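Local coordinates for protein glycerophosphoryl diester phosphodiesterase (Parabacteroides distasonis, PDB 3MZ2) that probably hydrolyses glycerophosphodiesters, releasing glycerol phosphate and the corresponding alcohol, at residues 75-84 against 118-126; 174-185 against 199-208. One frame throughout, in Å; residues are numbered along the deposited sequence. Where two conformers were deposited one is given.

Contact 1: residues 75-84 against 118-126; sequences VIVLFHDDTL and RIPTLEEAI. With SO4 (sulfate ion), chain C.
L78 and I76 reach across to the start of helix 122-129 with both backbone and side chain. The amide of L78 donates to P120 O (3.0 Å), and that of L122 to I76 O (3.0 Å). These bonds flank V77, whose CA faces that of T121 in a single bridge. A water also donates to I76 O and accepts from E123 N. Branched aliphatic residues fill the sides: L78 sets CD1 against A125 CB (3.8 Å) and CD2 beside L122, while I76 lies side by side with L122, its chi1 of -54° leaving CG2 to rest on L122 CB (3.7 Å). I119 places CG2 on V77 CB and CG1 near F79 CD1. One shell out, threonine suits the N-cap at T121 because its OG1 accepts from E124 N (2.9 Å); F53 and M50 of helix 50-59 touch L78 and A125. Beyond F79, H80 donates through ND1 to D81 OD1 (2.7 Å) and through NE2 to a sulfate ion, probably from the crystallisation liquor, also held by H37 and R38. In this TIM-barrel family domain, strand 76-78, antiparallel to strand 63-70, is thus bridged to a capped helix start: carbonyl, water and hydroxyl satisfy its first amides, while aliphatic groups pack the buried sides.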
loop_
_atom_site.group_PDB
_atom_site.type_symbol
_atom_site.label_atom_id
_atom_site.label_comp_id
_atom_site.label_asym_id
_atom_site.label_seq_id
_atom_site.Cartn_x
_atom_site.Cartn_y
_atom_site.Cartn_z
ATOM N N VAL A 75 -7.930 -14.441 9.319
ATOM C CA VAL A 75 -8.754 -14.897 8.229
ATOM C C VAL A 75 -8.679 -13.811 7.154
ATOM O O VAL A 75 -8.742 -12.627 7.468
ATOM C CB VAL A 75 -10.182 -15.140 8.693
ATOM C CG1 VAL A 75 -11.100 -15.549 7.514
ATOM C CG2 VAL A 75 -10.173 -16.222 9.793
ATOM N N ILE A 76 -8.515 -14.226 5.903
ATOM C CA ILE A 76 -8.564 -13.287 4.790
ATOM C C ILE A 76 -10.015 -13.071 4.318
ATOM O O ILE A 76 -10.701 -14.018 3.870
ATOM C CB ILE A 76 -7.697 -13.739 3.586
ATOM C CG1 ILE A 76 -6.267 -14.030 4.009
ATOM C CG2 ILE A 76 -7.730 -12.674 2.458
ATOM C CD1 ILE A 76 -5.537 -14.814 2.968
ATOM N N VAL A 77 -10.460 -11.808 4.422
ATOM C CA VAL A 77 -11.775 -11.384 3.947
ATOM C C VAL A 77 -11.622 -10.353 2.822
ATOM O O VAL A 77 -10.538 -9.869 2.585
ATOM C CB VAL A 77 -12.630 -10.811 5.109
ATOM C CG1 VAL A 77 -12.889 -11.850 6.177
ATOM C CG2 VAL A 77 -11.970 -9.573 5.750
ATOM N N LEU A 78 -12.713 -10.056 2.101
ATOM C CA LEU A 78 -12.688 -9.062 1.034
ATOM C C LEU A 78 -13.326 -7.801 1.589
ATOM O O LEU A 78 -14.502 -7.834 1.928
ATOM C CB LEU A 78 -13.514 -9.533 -0.156
ATOM C CG LEU A 78 -13.103 -10.892 -0.711
ATOM C CD1 LEU A 78 -13.861 -11.234 -1.980
ATOM C CD2 LEU A 78 -11.627 -11.001 -0.935
ATOM N N PHE A 79 -12.562 -6.719 1.643
ATOM C CA PHE A 79 -13.025 -5.460 2.173
ATOM C C PHE A 79 -11.956 -4.401 1.858
ATOM O O PHE A 79 -10.794 -4.567 2.249
ATOM C CB PHE A 79 -13.230 -5.553 3.707
ATOM C CG PHE A 79 -14.085 -4.459 4.247
ATOM C CD1 PHE A 79 -15.471 -4.584 4.229
ATOM C CD2 PHE A 79 -13.522 -3.290 4.730
ATOM C CE1 PHE A 79 -16.266 -3.575 4.683
ATOM C CE2 PHE A 79 -14.332 -2.274 5.173
ATOM C CZ PHE A 79 -15.697 -2.431 5.164
ATOM N N HIS A 80 -12.336 -3.317 1.192
ATOM C CA HIS A 80 -11.328 -2.370 0.707
ATOM C C HIS A 80 -10.686 -1.479 1.782
ATOM O O HIS A 80 -9.474 -1.407 1.883
ATOM C CB HIS A 80 -11.894 -1.488 -0.408
ATOM C CG HIS A 80 -10.908 -0.475 -0.909
ATOM N ND1 HIS A 80 -10.771 0.767 -0.316
ATOM C CD2 HIS A 80 -9.935 -0.555 -1.844
ATOM C CE1 HIS A 80 -9.797 1.427 -0.924
ATOM N NE2 HIS A 80 -9.291 0.659 -1.868
ATOM N N ASP A 81 -11.523 -0.787 2.535
ATOM C CA ASP A 81 -11.071 0.314 3.414
ATOM C C ASP A 81 -10.436 -0.159 4.707
ATOM O O ASP A 81 -10.687 -1.278 5.180
ATOM C CB ASP A 81 -12.225 1.237 3.800
ATOM C CG ASP A 81 -12.823 1.985 2.636
ATOM O OD1 ASP A 81 -12.234 2.030 1.523
ATOM O OD2 ASP A 81 -13.928 2.532 2.827
ATOM N N ASP A 82 -9.677 0.775 5.291
ATOM C CA ASP A 82 -9.044 0.611 6.586
ATOM C C ASP A 82 -10.066 0.757 7.712
ATOM O O ASP A 82 -9.778 0.454 8.839
ATOM C CB ASP A 82 -7.902 1.664 6.787
ATOM C CG ASP A 82 -6.755 1.476 5.806
ATOM O OD1 ASP A 82 -6.516 0.321 5.335
ATOM O OD2 ASP A 82 -6.107 2.483 5.470
ATOM N N THR A 83 -11.233 1.298 7.422
ATOM C CA THR A 83 -12.283 1.396 8.448
ATOM C C THR A 83 -13.569 0.804 7.871
ATOM O O THR A 83 -13.768 0.800 6.650
ATOM C CB THR A 83 -12.488 2.859 8.903
ATOM O OG1 THR A 83 -13.008 3.653 7.823
ATOM C CG2 THR A 83 -11.189 3.443 9.351
ATOM N N LEU A 84 -14.431 0.313 8.748
ATOM C CA LEU A 84 -15.698 -0.333 8.342
ATOM C C LEU A 84 -16.842 0.574 7.886
ATOM O O LEU A 84 -17.708 0.081 7.205
ATOM C CB LEU A 84 -16.197 -1.237 9.480
ATOM C CG LEU A 84 -15.337 -2.459 9.788
ATOM C CD1 LEU A 84 -15.628 -3.041 11.212
ATOM C CD2 LEU A 84 -15.579 -3.467 8.683
ATOM N N ARG A 118 -23.178 -9.962 3.756
ATOM C CA ARG A 118 -22.073 -10.001 4.711
ATOM C C ARG A 118 -20.718 -9.943 4.020
ATOM O O ARG A 118 -20.610 -10.256 2.847
ATOM C CB ARG A 118 -22.121 -11.321 5.474
ATOM C CG ARG A 118 -23.402 -11.567 6.273
ATOM C CD ARG A 118 -23.346 -12.946 6.963
ATOM N N ILE A 119 -19.705 -9.520 4.767
ATOM C CA ILE A 119 -18.325 -9.555 4.326
ATOM C C ILE A 119 -17.951 -11.012 4.024
ATOM O O ILE A 119 -18.078 -11.858 4.898
ATOM C CB ILE A 119 -17.360 -8.961 5.387
ATOM C CG1 ILE A 119 -17.721 -7.502 5.650
ATOM C CG2 ILE A 119 -15.861 -9.114 4.957
ATOM C CD1 ILE A 119 -17.126 -6.973 6.953
ATOM N N PRO A 120 -17.489 -11.283 2.791
ATOM C CA PRO A 120 -17.131 -12.666 2.412
ATOM C C PRO A 120 -15.664 -12.970 2.676
ATOM O O PRO A 120 -14.841 -12.061 2.725
ATOM C CB PRO A 120 -17.342 -12.683 0.910
ATOM C CG PRO A 120 -16.992 -11.312 0.475
ATOM C CD PRO A 120 -17.457 -10.390 1.607
ATOM N N THR A 121 -15.333 -14.252 2.830
ATOM C CA THR A 121 -13.923 -14.631 2.850
ATOM C C THR A 121 -13.380 -14.727 1.432
ATOM O O THR A 121 -14.130 -14.982 0.473
ATOM C CB THR A 121 -13.673 -15.988 3.528
ATOM O OG1 THR A 121 -14.322 -17.003 2.781
ATOM C CG2 THR A 121 -14.094 -15.995 4.999
ATOM N N LEU A 122 -12.080 -14.557 1.283
ATOM C CA LEU A 122 -11.400 -14.842 0.041
ATOM C C LEU A 122 -11.602 -16.283 -0.389
ATOM O O LEU A 122 -11.843 -16.558 -1.572
ATOM C CB LEU A 122 -9.893 -14.474 0.106
ATOM C CG LEU A 122 -9.095 -14.896 -1.127
ATOM C CD1 LEU A 122 -9.600 -14.188 -2.414
ATOM C CD2 LEU A 122 -7.586 -14.697 -0.911
ATOM N N GLU A 123 -11.550 -17.213 0.564
ATOM C CA GLU A 123 -11.781 -18.609 0.252
ATOM C C GLU A 123 -13.137 -18.854 -0.405
ATOM O O GLU A 123 -13.244 -19.580 -1.397
ATOM C CB GLU A 123 -11.684 -19.440 1.526
ATOM C CG GLU A 123 -11.785 -20.940 1.281
ATOM C CD GLU A 123 -10.639 -21.482 0.432
ATOM O OE1 GLU A 123 -9.580 -20.824 0.342
ATOM O OE2 GLU A 123 -10.798 -22.588 -0.142
ATOM N N GLU A 124 -14.192 -18.266 0.156
ATOM C CA GLU A 124 -15.535 -18.413 -0.439
ATOM C C GLU A 124 -15.551 -17.891 -1.871
ATOM O O GLU A 124 -16.174 -18.511 -2.753
ATOM C CB GLU A 124 -16.607 -17.676 0.369
ATOM C CG GLU A 124 -17.983 -17.607 -0.302
ATOM C CD GLU A 124 -18.960 -16.769 0.493
ATOM O OE1 GLU A 124 -18.502 -15.996 1.362
ATOM O OE2 GLU A 124 -20.175 -16.896 0.253
ATOM N N ALA A 125 -14.852 -16.768 -2.116
ATOM C CA ALA A 125 -14.837 -16.186 -3.430
ATOM C C ALA A 125 -14.082 -17.056 -4.432
ATOM O O ALA A 125 -14.526 -17.241 -5.575
ATOM C CB ALA A 125 -14.223 -14.762 -3.368
ATOM N N ILE A 126 -12.956 -17.604 -4.001
ATOM C CA ILE A 126 -12.145 -18.464 -4.849
ATOM C C ILE A 126 -12.943 -19.727 -5.218
ATOM O O ILE A 126 -12.986 -20.115 -6.390
ATOM C CB ILE A 126 -10.800 -18.830 -4.149
ATOM C CG1 ILE A 126 -9.860 -17.635 -4.078
ATOM C CG2 ILE A 126 -10.032 -19.990 -4.860
ATOM C CD1 ILE A 126 -8.677 -17.912 -3.220
HETATM S S SO4 C . -8.516 1.100 -5.520
HETATM O O1 SO4 C . -9.393 0.004 -5.106
HETATM O O2 SO4 C . -7.992 0.776 -6.848
HETATM O O3 SO4 C . -9.226 2.390 -5.593
HETATM O O4 SO4 C . -7.490 1.269 -4.460
HETATM O O HOH W 1 -10.293 -16.695 3.180
#

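Contact 2: residues 174-185 against 199-208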
loop_
_atom_site.group_PDB
_atom_site.type_symbol
_atom_site.label_atom_id
_atom_site.label_comp_id
_atom_site.label_asym_id
_atom_site.label_seq_id
_atom_site.Cartn_x
_atom_site.Cartn_y
_atom_site.Cartn_z
ATOM N N TYR A 174 6.812 -14.803 -9.311
ATOM C CA TYR A 174 7.057 -15.681 -10.466
ATOM C C TYR A 174 8.108 -16.795 -10.135
ATOM O O TYR A 174 7.946 -17.937 -10.543
ATOM C CB TYR A 174 7.472 -14.845 -11.684
ATOM C CG TYR A 174 7.772 -15.694 -12.874
ATOM C CD1 TYR A 174 6.776 -16.284 -13.607
ATOM C CD2 TYR A 174 9.097 -15.960 -13.236
ATOM C CE1 TYR A 174 7.085 -17.112 -14.710
ATOM C CE2 TYR A 174 9.378 -16.781 -14.309
ATOM C CZ TYR A 174 8.387 -17.335 -15.029
ATOM O OH TYR A 174 8.687 -18.187 -16.068
ATOM N N GLU A 175 9.127 -16.438 -9.374
ATOM C CA GLU A 175 10.168 -17.360 -8.933
ATOM C C GLU A 175 9.561 -18.380 -7.967
ATOM O O GLU A 175 9.970 -19.538 -7.997
ATOM C CB GLU A 175 11.373 -16.607 -8.342
ATOM C CG GLU A 175 12.120 -15.833 -9.463
ATOM C CD GLU A 175 13.447 -15.239 -9.081
ATOM O OE1 GLU A 175 13.746 -15.224 -7.877
ATOM O OE2 GLU A 175 14.165 -14.770 -10.031
ATOM N N LYS A 176 8.563 -17.983 -7.164
ATOM C CA LYS A 176 7.902 -18.931 -6.249
ATOM C C LYS A 176 6.982 -19.887 -6.983
ATOM O O LYS A 176 6.851 -21.055 -6.617
ATOM C CB LYS A 176 7.073 -18.207 -5.195
ATOM C CG LYS A 176 7.882 -17.651 -4.068
ATOM C CD LYS A 176 7.013 -17.256 -2.911
ATOM N N ASN A 177 6.332 -19.398 -8.026
ATOM C CA ASN A 177 5.458 -20.267 -8.823
ATOM C C ASN A 177 5.302 -19.697 -10.233
ATOM O O ASN A 177 4.565 -18.729 -10.469
ATOM C CB ASN A 177 4.102 -20.424 -8.157
ATOM C CG ASN A 177 3.171 -21.380 -8.917
ATOM O OD1 ASN A 177 3.450 -21.804 -10.028
ATOM N ND2 ASN A 177 2.063 -21.698 -8.295
ATOM N N PRO A 178 6.010 -20.304 -11.204
ATOM C CA PRO A 178 5.962 -19.719 -12.557
ATOM C C PRO A 178 4.684 -19.900 -13.333
ATOM O O PRO A 178 4.593 -19.469 -14.491
ATOM C CB PRO A 178 7.109 -20.453 -13.282
ATOM C CG PRO A 178 7.191 -21.744 -12.586
ATOM C CD PRO A 178 6.986 -21.406 -11.138
ATOM N N ASN A 179 3.699 -20.560 -12.737
ATOM C CA ASN A 179 2.381 -20.673 -13.325
ATOM C C ASN A 179 1.465 -19.522 -12.922
ATOM O O ASN A 179 0.333 -19.450 -13.369
ATOM C CB ASN A 179 1.766 -22.014 -12.947
ATOM C CG ASN A 179 2.475 -23.200 -13.626
ATOM O OD1 ASN A 179 2.940 -23.099 -14.772
ATOM N ND2 ASN A 179 2.650 -24.264 -12.896
ATOM N N PHE A 180 1.934 -18.593 -12.090
ATOM C CA PHE A 180 1.092 -17.450 -11.759
ATOM C C PHE A 180 0.872 -16.524 -12.970
ATOM O O PHE A 180 1.768 -16.321 -13.813
ATOM C CB PHE A 180 1.727 -16.604 -10.681
ATOM C CG PHE A 180 1.731 -17.177 -9.280
ATOM C CD1 PHE A 180 0.669 -17.920 -8.761
ATOM C CD2 PHE A 180 2.782 -16.856 -8.433
ATOM C CE1 PHE A 180 0.731 -18.426 -7.459
ATOM C CE2 PHE A 180 2.832 -17.311 -7.141
ATOM C CZ PHE A 180 1.814 -18.072 -6.648
HETATM N N MSE A 181 -0.306 -15.927 -13.018
HETATM C CA MSE A 181 -0.646 -14.905 -14.010
HETATM C C MSE A 181 -0.787 -13.577 -13.292
HETATM O O MSE A 181 -1.365 -13.545 -12.206
HETATM C CB MSE A 181 -1.922 -15.301 -14.711
HETATM C CG MSE A 181 -2.511 -14.389 -15.747
HETATM SE SE MSE A 181 -1.681 -14.728 -17.482
HETATM C CE MSE A 181 -1.735 -12.905 -18.118
ATOM N N PHE A 182 -0.327 -12.493 -13.920
ATOM C CA PHE A 182 -0.289 -11.195 -13.287
ATOM C C PHE A 182 -1.162 -10.143 -13.954
ATOM O O PHE A 182 -1.250 -10.106 -15.204
ATOM C CB PHE A 182 1.157 -10.687 -13.283
ATOM C CG PHE A 182 2.071 -11.575 -12.516
ATOM C CD1 PHE A 182 1.944 -11.680 -11.143
ATOM C CD2 PHE A 182 3.018 -12.333 -13.169
ATOM C CE1 PHE A 182 2.761 -12.532 -10.427
ATOM C CE2 PHE A 182 3.848 -13.219 -12.469
ATOM C CZ PHE A 182 3.758 -13.289 -11.102
ATOM N N GLU A 183 -1.715 -9.258 -13.114
ATOM C CA GLU A 183 -2.106 -7.919 -13.577
ATOM C C GLU A 183 -0.933 -6.999 -13.169
ATOM O O GLU A 183 -0.673 -6.824 -12.006
ATOM C CB GLU A 183 -3.411 -7.439 -12.937
ATOM C CG GLU A 183 -3.704 -6.010 -13.365
ATOM C CD GLU A 183 -4.890 -5.399 -12.700
ATOM O OE1 GLU A 183 -6.002 -5.975 -12.834
ATOM O OE2 GLU A 183 -4.691 -4.304 -12.131
ATOM N N ALA A 184 -0.192 -6.513 -14.137
ATOM C CA ALA A 184 0.994 -5.691 -13.881
ATOM C C ALA A 184 0.732 -4.227 -14.191
ATOM O O ALA A 184 0.179 -3.914 -15.212
ATOM C CB ALA A 184 2.172 -6.213 -14.733
ATOM N N PHE A 185 1.121 -3.316 -13.293
ATOM C CA PHE A 185 1.106 -1.898 -13.592
ATOM C C PHE A 185 2.169 -1.595 -14.629
ATOM O O PHE A 185 3.376 -1.825 -14.400
ATOM C CB PHE A 185 1.354 -1.080 -12.322
ATOM C CG PHE A 185 0.138 -0.918 -11.428
ATOM C CD1 PHE A 185 -0.660 -2.008 -11.140
ATOM C CD2 PHE A 185 -0.154 0.294 -10.829
ATOM C CE1 PHE A 185 -1.807 -1.870 -10.370
ATOM C CE2 PHE A 185 -1.296 0.432 -10.003
ATOM C CZ PHE A 185 -2.107 -0.670 -9.776
ATOM N N GLY A 199 12.818 -10.347 -15.894
ATOM C CA GLY A 199 12.555 -11.653 -16.534
ATOM C C GLY A 199 11.155 -12.185 -16.406
ATOM O O GLY A 199 10.987 -13.430 -16.412
ATOM N N ILE A 200 10.140 -11.317 -16.335
ATOM C CA ILE A 200 8.761 -11.786 -16.254
ATOM C C ILE A 200 8.246 -12.045 -17.665
ATOM O O ILE A 200 8.183 -11.117 -18.469
ATOM C CB ILE A 200 7.819 -10.776 -15.585
ATOM C CG1 ILE A 200 8.461 -10.260 -14.302
ATOM C CG2 ILE A 200 6.440 -11.438 -15.305
ATOM C CD1 ILE A 200 8.735 -11.330 -13.261
ATOM N N PRO A 201 7.830 -13.287 -17.968
ATOM C CA PRO A 201 7.309 -13.518 -19.318
ATOM C C PRO A 201 6.091 -12.677 -19.634
ATOM O O PRO A 201 5.187 -12.603 -18.831
ATOM C CB PRO A 201 6.929 -15.005 -19.309
ATOM C CG PRO A 201 7.610 -15.581 -18.101
ATOM C CD PRO A 201 7.768 -14.497 -17.127
ATOM N N TRP A 202 6.064 -12.033 -20.806
ATOM C CA TRP A 202 4.929 -11.216 -21.171
ATOM C C TRP A 202 3.659 -12.103 -21.297
ATOM O O TRP A 202 2.557 -11.601 -21.108
ATOM C CB TRP A 202 5.218 -10.430 -22.475
ATOM C CG TRP A 202 6.169 -9.286 -22.306
ATOM C CD1 TRP A 202 7.368 -9.114 -22.956
ATOM C CD2 TRP A 202 5.979 -8.126 -21.505
ATOM N NE1 TRP A 202 7.960 -7.942 -22.548
ATOM C CE2 TRP A 202 7.118 -7.298 -21.683
ATOM C CE3 TRP A 202 4.961 -7.719 -20.632
ATOM C CZ2 TRP A 202 7.275 -6.080 -20.999
ATOM C CZ3 TRP A 202 5.079 -6.491 -19.957
ATOM C CH2 TRP A 202 6.251 -5.694 -20.145
ATOM N N SER A 203 3.840 -13.378 -21.614
ATOM C CA SER A 203 2.726 -14.297 -21.662
ATOM C C SER A 203 2.021 -14.421 -20.313
ATOM O O SER A 203 0.884 -14.866 -20.251
ATOM C CB SER A 203 3.168 -15.672 -22.129
ATOM O OG SER A 203 4.147 -16.250 -21.282
ATOM N N HIS A 204 2.725 -14.105 -19.234
ATOM C CA HIS A 204 2.106 -14.124 -17.899
ATOM C C HIS A 204 1.617 -12.756 -17.369
ATOM O O HIS A 204 1.289 -12.633 -16.172
ATOM C CB HIS A 204 3.114 -14.733 -16.926
ATOM C CG HIS A 204 3.271 -16.201 -17.135
ATOM N ND1 HIS A 204 2.929 -17.141 -16.195
ATOM C CD2 HIS A 204 3.711 -16.888 -18.217
ATOM C CE1 HIS A 204 3.158 -18.352 -16.684
ATOM N NE2 HIS A 204 3.661 -18.226 -17.894
ATOM N N ILE A 205 1.518 -11.785 -18.274
ATOM C CA ILE A 205 1.148 -10.425 -17.971
ATOM C C ILE A 205 -0.097 -9.948 -18.755
ATOM O O ILE A 205 -0.212 -10.152 -19.965
ATOM C CB ILE A 205 2.312 -9.477 -18.170
ATOM C CG1 ILE A 205 3.356 -9.785 -17.099
ATOM C CG2 ILE A 205 1.845 -8.011 -18.075
ATOM C CD1 ILE A 205 4.590 -8.925 -17.206
HETATM N N MSE A 206 -1.025 -9.356 -17.991
HETATM C CA MSE A 206 -2.034 -8.425 -18.515
HETATM C C MSE A 206 -1.675 -7.089 -17.885
HETATM O O MSE A 206 -1.308 -7.063 -16.712
HETATM C CB MSE A 206 -3.453 -8.887 -18.138
HETATM C CG MSE A 206 -4.581 -7.975 -18.645
HETATM SE SE MSE A 206 -4.982 -6.565 -17.293
HETATM C CE MSE A 206 -6.024 -7.767 -16.139
ATOM N N ALA A 207 -1.769 -5.996 -18.652
ATOM C CA ALA A 207 -1.252 -4.723 -18.171
ATOM C C ALA A 207 -2.297 -3.692 -17.831
ATOM O O ALA A 207 -3.146 -3.408 -18.668
ATOM C CB ALA A 207 -0.261 -4.138 -19.193
ATOM N N TYR A 208 -2.164 -3.125 -16.639
ATOM C CA TYR A 208 -2.907 -1.975 -16.212
ATOM C C TYR A 208 -2.094 -0.757 -16.644
ATOM O O TYR A 208 -0.916 -0.629 -16.249
ATOM C CB TYR A 208 -3.119 -1.998 -14.693
ATOM C CG TYR A 208 -3.688 -0.699 -14.170
ATOM C CD1 TYR A 208 -4.895 -0.212 -14.658
ATOM C CD2 TYR A 208 -3.001 0.071 -13.263
ATOM C CE1 TYR A 208 -5.414 0.990 -14.245
ATOM C CE2 TYR A 208 -3.537 1.290 -12.802
ATOM C CZ TYR A 208 -4.757 1.723 -13.317
ATOM O OH TYR A 208 -5.326 2.932 -12.928
#
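The edge of the Y208 ring stands over the face of F185, centroids 4.7 Å apart and planes at 64°, with CD2 above the ring's centre. Parallel pairing of strands 182-185 and 205-210 puts both rings on one side of the sheet, pointing the same way; E183 and M206 pair on that side too, the selenomethionine methyl lying along the glutamate's extended chain. On the other side A184 CB meets I205 CG2 (3.8 Å), the small residue letting the branched one sit close. An alanine in place of F185 would probably leave the edge of Y208 without the face it packs on and the tyrosine ring freer to turn. Facing the turn N177-F180, H204 is oriented so that ND1 donates almost straight to F180 O (2.8 Å), with the oxygen in the plane of its ring. The edge of Y174 approaches the imidazole face in a T-shaped pair, planes at 78°. Y174 CG lies anti to its backbone N (chi1 178°), which swings the ring out from the end of helix 167-176 toward P201; there CD of the proline sits over one face in a CH-pi contact, 3.8 Å from the centroid. M181, also selenomethionine, bends its chain to bring CE against the backbone of H204 and I205. Main-chain bonds then run alternately between the strands, from F182 N to H204 O (2.8 Å) through to Y208 N and A184 O. The pair belongs to a beta-alpha-beta crossover through helix 189-197, and H165 adds another edge-to-face partner to F185. With one imidazole nitrogen donating to a main-chain carbonyl, H204 ties the turn at N177-F180 to its own segment, while the F185-Y208 pair lies on one side of the sheet and the A184-I205 pair on the other.

From the N terminus, contact 1 is met first: strand 76-78 pairs with strand 63-70 at the sheet's margin, and residues 118-126 return after a mostly irregular excursion of 33 residues, closing that loop where helix 122-129 starts. The chain then passes through strands 135-137 and 160-164 before contact 2 opens. There the closure is shorter, 13 residues holding helix 189-197 between neighbouring parallel strands. The two loops follow in series, neither nested nor crossed. Their centres lie 24 Å apart and their nearest atoms about 10 Å, without touching, yet both reach the same mixed sheet: contact 1 ties an antiparallel side strand to a helix, contact 2 joins adjacent strands of the barrel wall.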